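Local coordinates for protein TlmII (Streptoalloteichus hindustanus, PDB 4HVM) that probably binds phosphopantetheine and belongs to the condensation family, in tallysomycin biosynthesis, at residues Thr416-Val421 with Val431-Arg436; Leu275-Glu280 with Trp357-His362. One frame throughout, in Å; residues are numbered along the deposited sequence.

Contact 1 of 2, residues Thr416-Val421 with Val431-Arg436; sequences TTDLSV and VLDQRR
D418 and D433 pair across the beta hairpin of strands 417-424 and 427-434. Two backbone bonds link them: D418 N to D433 O at 2.8 Å, and D433 N to D418 O at 2.7 Å. S420 and V431 form the next hydrogen-bonded pair, with V431 N 2.7 Å from S420 O. At the open end of the hairpin R435 N donates to T416 O at 2.9 Å. T417 with Q434 and L419 with L432 are the non-hydrogen-bonded pairs. Their side chains share one face of the sheet. There L432 CD1 meets T417 CG2 at 3.9 Å. Helix 445-459 packs on both leucines and helix 241-255 on L419. The side chains of D418 and D433 lie alongside each other on the other face, CB to CB. CG of D418 is anti to its N (chi1 -163°), whereas CG of D433 is anti to its carbonyl carbon (chi1 -64°). This difference swings the two carboxylates apart, and their planes are 39° from each other. D418 OD1 and D433 OD2 are still like charges 4.0 Å apart. Outside donors probably ease this: H362 NE2 bonds D418 OD2, and T217 OG1 bonds D433 OD1.

Contact 2 of 2, residues Leu275-Glu280 with Trp357-His362; sequences LYLSTE and WDVAVH
E280 reaches H362 because its CG is anti to the carbonyl carbon (chi1 -72°) and its chain bends at chi2 (108°). H362 turns its ring to meet it, with CG likewise anti to the carbonyl carbon. H362 ND1 then donates to the syn lone pair of E280 OE2 at 2.6 Å. The oxygen lies near the ring plane, and carboxylate and ring are nearly coplanar. With NE2 held by D418, this bond fixes the ring's rotation. With an alanine here in place of E280 the carboxylate is gone, which is likely to leave H362 ND1 without its acceptor and the ring held through NE2 alone. Strands 274-282 and 359-361 are parallel neighbours within a six-stranded mixed sheet, consistent with the CoA-acyltransferase-like fold of condensation domains. S278 lies between two bonds, its N 2.7 Å from V359 O and its O 2.8 Å from V361 N. T279 OG1 adds a side-chain bond to V361 O at 2.9 Å, approaching from above the carbonyl plane. On the same face as T279, L277 lies alongside V359, CG to CG1 3.9 Å. L277 CD2 also meets V361 CG2 at 4.1 Å. Helix 241-255 covers this face through A246 and L253. At the start of the pairing, Y276 CB packs on W357 CB at 4.1 Å.

Overall arrangement
After the N-terminal strands and helices, and helix 241-255, the chain enters strand 274-282. It turns back as strand 297-305, the antiparallel neighbour of 274-282, then passes through helices 314-330 and 335-344. Contact 2 closes this long loop by bringing strand 359-361 back beside strand 274-282. Contact 1 follows in series and closes the short hairpin of 417-424 and 427-434. The loops neither nest nor cross. Both contacts belong to one six-stranded mixed sheet, where strands 359-361 and 417-424 are neighbours. Their centres are about 10 Å apart. A360 joins them through probable backbone bonds to T417 and L419, and S420 packs on H362. Helix 241-255 touches strands from both contacts.

Contact 1 of 2, residues Thr416-Val421 with Val431-Arg436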
loop_
_atom_site.group_PDB
_atom_site.type_symbol
_atom_site.label_atom_id
_atom_site.label_comp_id
_atom_site.label_asym_id
_atom_site.label_seq_id
_atom_site.Cartn_x
_atom_site.Cartn_y
_atom_site.Cartn_z
ATOM N N THR A 416 4.179 -6.740 -14.297
ATOM C CA THR A 416 5.353 -7.593 -14.450
ATOM C C THR A 416 6.507 -7.173 -13.548
ATOM O O THR A 416 7.336 -7.998 -13.171
ATOM C CB THR A 416 5.842 -7.639 -15.910
ATOM O OG1 THR A 416 6.113 -6.309 -16.373
ATOM C CG2 THR A 416 4.790 -8.287 -16.796
ATOM N N THR A 417 6.562 -5.891 -13.210
ATOM C CA THR A 417 7.582 -5.390 -12.298
ATOM C C THR A 417 6.926 -4.695 -11.111
ATOM O O THR A 417 6.329 -3.628 -11.255
ATOM C CB THR A 417 8.550 -4.419 -13.002
ATOM O OG1 THR A 417 9.197 -5.087 -14.091
ATOM C CG2 THR A 417 9.603 -3.909 -12.028
ATOM N N ASP A 418 7.034 -5.315 -9.940
ATOM C CA ASP A 418 6.454 -4.766 -8.722
ATOM C C ASP A 418 7.556 -4.386 -7.737
ATOM O O ASP A 418 8.379 -5.219 -7.362
ATOM C CB ASP A 418 5.503 -5.778 -8.085
ATOM C CG ASP A 418 4.569 -5.145 -7.076
ATOM O OD1 ASP A 418 5.017 -4.860 -5.944
ATOM O OD2 ASP A 418 3.386 -4.934 -7.419
ATOM N N LEU A 419 7.568 -3.128 -7.314
ATOM C CA LEU A 419 8.649 -2.632 -6.471
ATOM C C LEU A 419 8.115 -1.976 -5.199
ATOM O O LEU A 419 7.342 -1.022 -5.261
ATOM C CB LEU A 419 9.518 -1.654 -7.268
ATOM C CG LEU A 419 10.953 -1.409 -6.806
ATOM C CD1 LEU A 419 11.856 -1.184 -8.010
ATOM C CD2 LEU A 419 11.015 -0.218 -5.863
ATOM N N SER A 420 8.530 -2.496 -4.048
ATOM C CA SER A 420 8.077 -1.977 -2.763
ATOM C C SER A 420 9.256 -1.737 -1.823
ATOM O O SER A 420 10.296 -2.381 -1.949
ATOM C CB SER A 420 7.088 -2.947 -2.120
ATOM O OG SER A 420 6.583 -2.417 -0.907
ATOM N N VAL A 421 9.097 -0.807 -0.885
ATOM C CA VAL A 421 10.176 -0.480 0.048
ATOM C C VAL A 421 9.714 -0.577 1.499
ATOM O O VAL A 421 8.687 -0.011 1.865
ATOM C CB VAL A 421 10.739 0.930 -0.209
ATOM C CG1 VAL A 421 12.017 1.146 0.589
ATOM C CG2 VAL A 421 11.010 1.131 -1.687
ATOM N N VAL A 431 12.037 -4.452 -2.030
ATOM C CA VAL A 431 11.558 -5.777 -2.404
ATOM C C VAL A 431 11.013 -5.778 -3.830
ATOM O O VAL A 431 10.057 -5.068 -4.140
ATOM C CB VAL A 431 10.474 -6.285 -1.440
ATOM C CG1 VAL A 431 10.073 -7.699 -1.806
ATOM C CG2 VAL A 431 10.967 -6.227 -0.005
ATOM N N LEU A 432 11.626 -6.582 -4.693
ATOM C CA LEU A 432 11.276 -6.600 -6.112
ATOM C C LEU A 432 10.571 -7.889 -6.503
ATOM O O LEU A 432 11.072 -8.981 -6.240
ATOM C CB LEU A 432 12.526 -6.425 -6.975
ATOM C CG LEU A 432 12.352 -6.609 -8.482
ATOM C CD1 LEU A 432 11.523 -5.481 -9.071
ATOM C CD2 LEU A 432 13.706 -6.704 -9.171
ATOM N N ASP A 433 9.412 -7.754 -7.140
ATOM C CA ASP A 433 8.662 -8.902 -7.640
ATOM C C ASP A 433 8.584 -8.834 -9.161
ATOM O O ASP A 433 7.936 -7.949 -9.715
ATOM C CB ASP A 433 7.257 -8.927 -7.035
ATOM C CG ASP A 433 7.273 -9.131 -5.530
ATOM O OD1 ASP A 433 8.037 -9.996 -5.051
ATOM O OD2 ASP A 433 6.534 -8.416 -4.824
ATOM N N GLN A 434 9.246 -9.765 -9.840
ATOM C CA GLN A 434 9.316 -9.728 -11.298
ATOM C C GLN A 434 8.702 -10.942 -11.980
ATOM O O GLN A 434 8.561 -12.005 -11.381
ATOM C CB GLN A 434 10.764 -9.562 -11.765
ATOM C CG GLN A 434 11.282 -8.147 -11.650
ATOM C CD GLN A 434 12.159 -7.752 -12.824
ATOM O OE1 GLN A 434 11.749 -6.974 -13.686
ATOM N NE2 GLN A 434 13.375 -8.284 -12.859
ATOM N N ARG A 435 8.330 -10.756 -13.242
ATOM C CA ARG A 435 7.910 -11.848 -14.109
ATOM C C ARG A 435 8.582 -11.648 -15.462
ATOM O O ARG A 435 8.141 -10.822 -16.263
ATOM C CB ARG A 435 6.389 -11.862 -14.268
ATOM C CG ARG A 435 5.626 -11.915 -12.956
ATOM C CD ARG A 435 4.163 -12.261 -13.167
ATOM N NE ARG A 435 3.419 -12.216 -11.911
ATOM C CZ ARG A 435 2.408 -13.023 -11.607
ATOM N NH1 ARG A 435 2.013 -13.951 -12.468
ATOM N NH2 ARG A 435 1.794 -12.902 -10.437
ATOM N N ARG A 436 9.660 -12.391 -15.703
ATOM C CA ARG A 436 10.486 -12.197 -16.894
ATOM C C ARG A 436 9.717 -12.490 -18.180
ATOM O O ARG A 436 8.944 -13.445 -18.247
ATOM C CB ARG A 436 11.736 -13.081 -16.828
ATOM C CG ARG A 436 12.919 -12.557 -17.633
ATOM C CD ARG A 436 13.738 -11.556 -16.827
ATOM N NE ARG A 436 14.423 -12.193 -15.705
ATOM C CZ ARG A 436 15.241 -11.562 -14.869
ATOM N NH1 ARG A 436 15.479 -10.266 -15.023
ATOM N NH2 ARG A 436 15.821 -12.227 -13.879
#

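Contact 2 of 2, residues Leu275-Glu280 with Trp357-His362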
loop_
_atom_site.group_PDB
_atom_site.type_symbol
_atom_site.label_atom_id
_atom_site.label_comp_id
_atom_site.label_asym_id
_atom_site.label_seq_id
_atom_site.Cartn_x
_atom_site.Cartn_y
_atom_site.Cartn_z
ATOM N N LEU A 275 7.153 5.371 -21.067
ATOM C CA LEU A 275 6.884 4.217 -20.219
ATOM C C LEU A 275 5.867 4.580 -19.137
ATOM O O LEU A 275 6.003 5.608 -18.471
ATOM C CB LEU A 275 8.183 3.732 -19.577
ATOM C CG LEU A 275 8.095 2.543 -18.621
ATOM C CD1 LEU A 275 7.820 1.252 -19.377
ATOM C CD2 LEU A 275 9.363 2.428 -17.794
ATOM N N TYR A 276 4.853 3.740 -18.957
ATOM C CA TYR A 276 3.789 4.037 -17.997
ATOM C C TYR A 276 3.854 3.202 -16.724
ATOM O O TYR A 276 3.940 1.977 -16.770
ATOM C CB TYR A 276 2.416 3.907 -18.653
ATOM C CG TYR A 276 2.048 5.127 -19.456
ATOM C CD1 TYR A 276 2.565 5.324 -20.730
ATOM C CD2 TYR A 276 1.198 6.091 -18.934
ATOM C CE1 TYR A 276 2.237 6.446 -21.468
ATOM C CE2 TYR A 276 0.863 7.214 -19.660
ATOM C CZ TYR A 276 1.383 7.388 -20.925
ATOM O OH TYR A 276 1.043 8.512 -21.641
ATOM N N LEU A 277 3.801 3.885 -15.587
ATOM C CA LEU A 277 3.934 3.247 -14.285
ATOM C C LEU A 277 2.679 3.431 -13.441
ATOM O O LEU A 277 1.749 4.135 -13.832
ATOM C CB LEU A 277 5.136 3.813 -13.526
ATOM C CG LEU A 277 6.565 3.480 -13.957
ATOM C CD1 LEU A 277 6.952 4.123 -15.286
ATOM C CD2 LEU A 277 7.541 3.899 -12.869
ATOM N N SER A 278 2.668 2.802 -12.274
ATOM C CA SER A 278 1.577 2.965 -11.324
ATOM C C SER A 278 2.130 3.156 -9.917
ATOM O O SER A 278 3.033 2.434 -9.495
ATOM C CB SER A 278 0.648 1.751 -11.359
ATOM O OG SER A 278 -0.312 1.817 -10.319
ATOM N N THR A 279 1.594 4.132 -9.195
ATOM C CA THR A 279 1.986 4.344 -7.806
ATOM C C THR A 279 0.788 4.793 -6.981
ATOM O O THR A 279 -0.216 5.243 -7.531
ATOM C CB THR A 279 3.119 5.382 -7.684
ATOM O OG1 THR A 279 3.600 5.421 -6.334
ATOM C CG2 THR A 279 2.631 6.764 -8.089
ATOM N N GLU A 280 0.895 4.675 -5.661
ATOM C CA GLU A 280 -0.199 5.075 -4.782
ATOM C C GLU A 280 -0.100 6.541 -4.372
ATOM O O GLU A 280 0.969 7.147 -4.432
ATOM C CB GLU A 280 -0.258 4.182 -3.540
ATOM C CG GLU A 280 -0.752 2.774 -3.816
ATOM C CD GLU A 280 0.350 1.742 -3.727
ATOM O OE1 GLU A 280 1.098 1.757 -2.726
ATOM O OE2 GLU A 280 0.466 0.915 -4.658
ATOM N N TRP A 357 0.176 -0.476 -18.086
ATOM C CA TRP A 357 0.983 0.190 -17.065
ATOM C C TRP A 357 1.515 -0.845 -16.078
ATOM O O TRP A 357 1.266 -0.767 -14.877
ATOM C CB TRP A 357 0.195 1.299 -16.349
ATOM C CG TRP A 357 -1.178 0.910 -15.861
ATOM C CD1 TRP A 357 -1.481 0.228 -14.717
ATOM C CD2 TRP A 357 -2.431 1.210 -16.489
ATOM N NE1 TRP A 357 -2.841 0.072 -14.603
ATOM C CE2 TRP A 357 -3.446 0.666 -15.678
ATOM C CE3 TRP A 357 -2.792 1.880 -17.662
ATOM C CZ2 TRP A 357 -4.798 0.771 -16.003
ATOM C CZ3 TRP A 357 -4.134 1.983 -17.982
ATOM C CH2 TRP A 357 -5.120 1.432 -17.156
ATOM N N ASP A 358 2.270 -1.805 -16.608
ATOM C CA ASP A 358 2.663 -3.002 -15.864
ATOM C C ASP A 358 3.870 -2.829 -14.940
ATOM O O ASP A 358 4.527 -3.807 -14.580
ATOM C CB ASP A 358 2.910 -4.166 -16.829
ATOM C CG ASP A 358 4.013 -3.869 -17.822
ATOM O OD1 ASP A 358 4.373 -2.681 -17.953
ATOM O OD2 ASP A 358 4.516 -4.812 -18.470
ATOM N N VAL A 359 4.158 -1.593 -14.554
ATOM C CA VAL A 359 5.193 -1.338 -13.562
ATOM C C VAL A 359 4.590 -0.633 -12.356
ATOM O O VAL A 359 4.059 0.472 -12.473
ATOM C CB VAL A 359 6.333 -0.479 -14.133
ATOM C CG1 VAL A 359 7.378 -0.215 -13.061
ATOM C CG2 VAL A 359 6.957 -1.160 -15.342
ATOM N N ALA A 360 4.665 -1.278 -11.197
ATOM C CA ALA A 360 4.085 -0.721 -9.982
ATOM C C ALA A 360 5.155 -0.354 -8.966
ATOM O O ALA A 360 5.997 -1.177 -8.613
ATOM C CB ALA A 360 3.090 -1.696 -9.372
ATOM N N VAL A 361 5.118 0.892 -8.503
ATOM C CA VAL A 361 6.011 1.357 -7.452
ATOM C C VAL A 361 5.179 1.785 -6.255
ATOM O O VAL A 361 4.267 2.595 -6.392
ATOM C CB VAL A 361 6.857 2.543 -7.921
ATOM C CG1 VAL A 361 7.783 3.002 -6.810
ATOM C CG2 VAL A 361 7.650 2.161 -9.160
ATOM N N HIS A 362 5.489 1.240 -5.084
ATOM C CA HIS A 362 4.667 1.483 -3.903
ATOM C C HIS A 362 5.261 2.520 -2.948
ATOM O O HIS A 362 6.316 3.099 -3.219
ATOM C CB HIS A 362 4.377 0.165 -3.180
ATOM C CG HIS A 362 3.738 -0.869 -4.056
ATOM N ND1 HIS A 362 2.439 -0.765 -4.504
ATOM C CD2 HIS A 362 4.225 -2.021 -4.577
ATOM C CE1 HIS A 362 2.150 -1.811 -5.258
ATOM N NE2 HIS A 362 3.216 -2.587 -5.319
#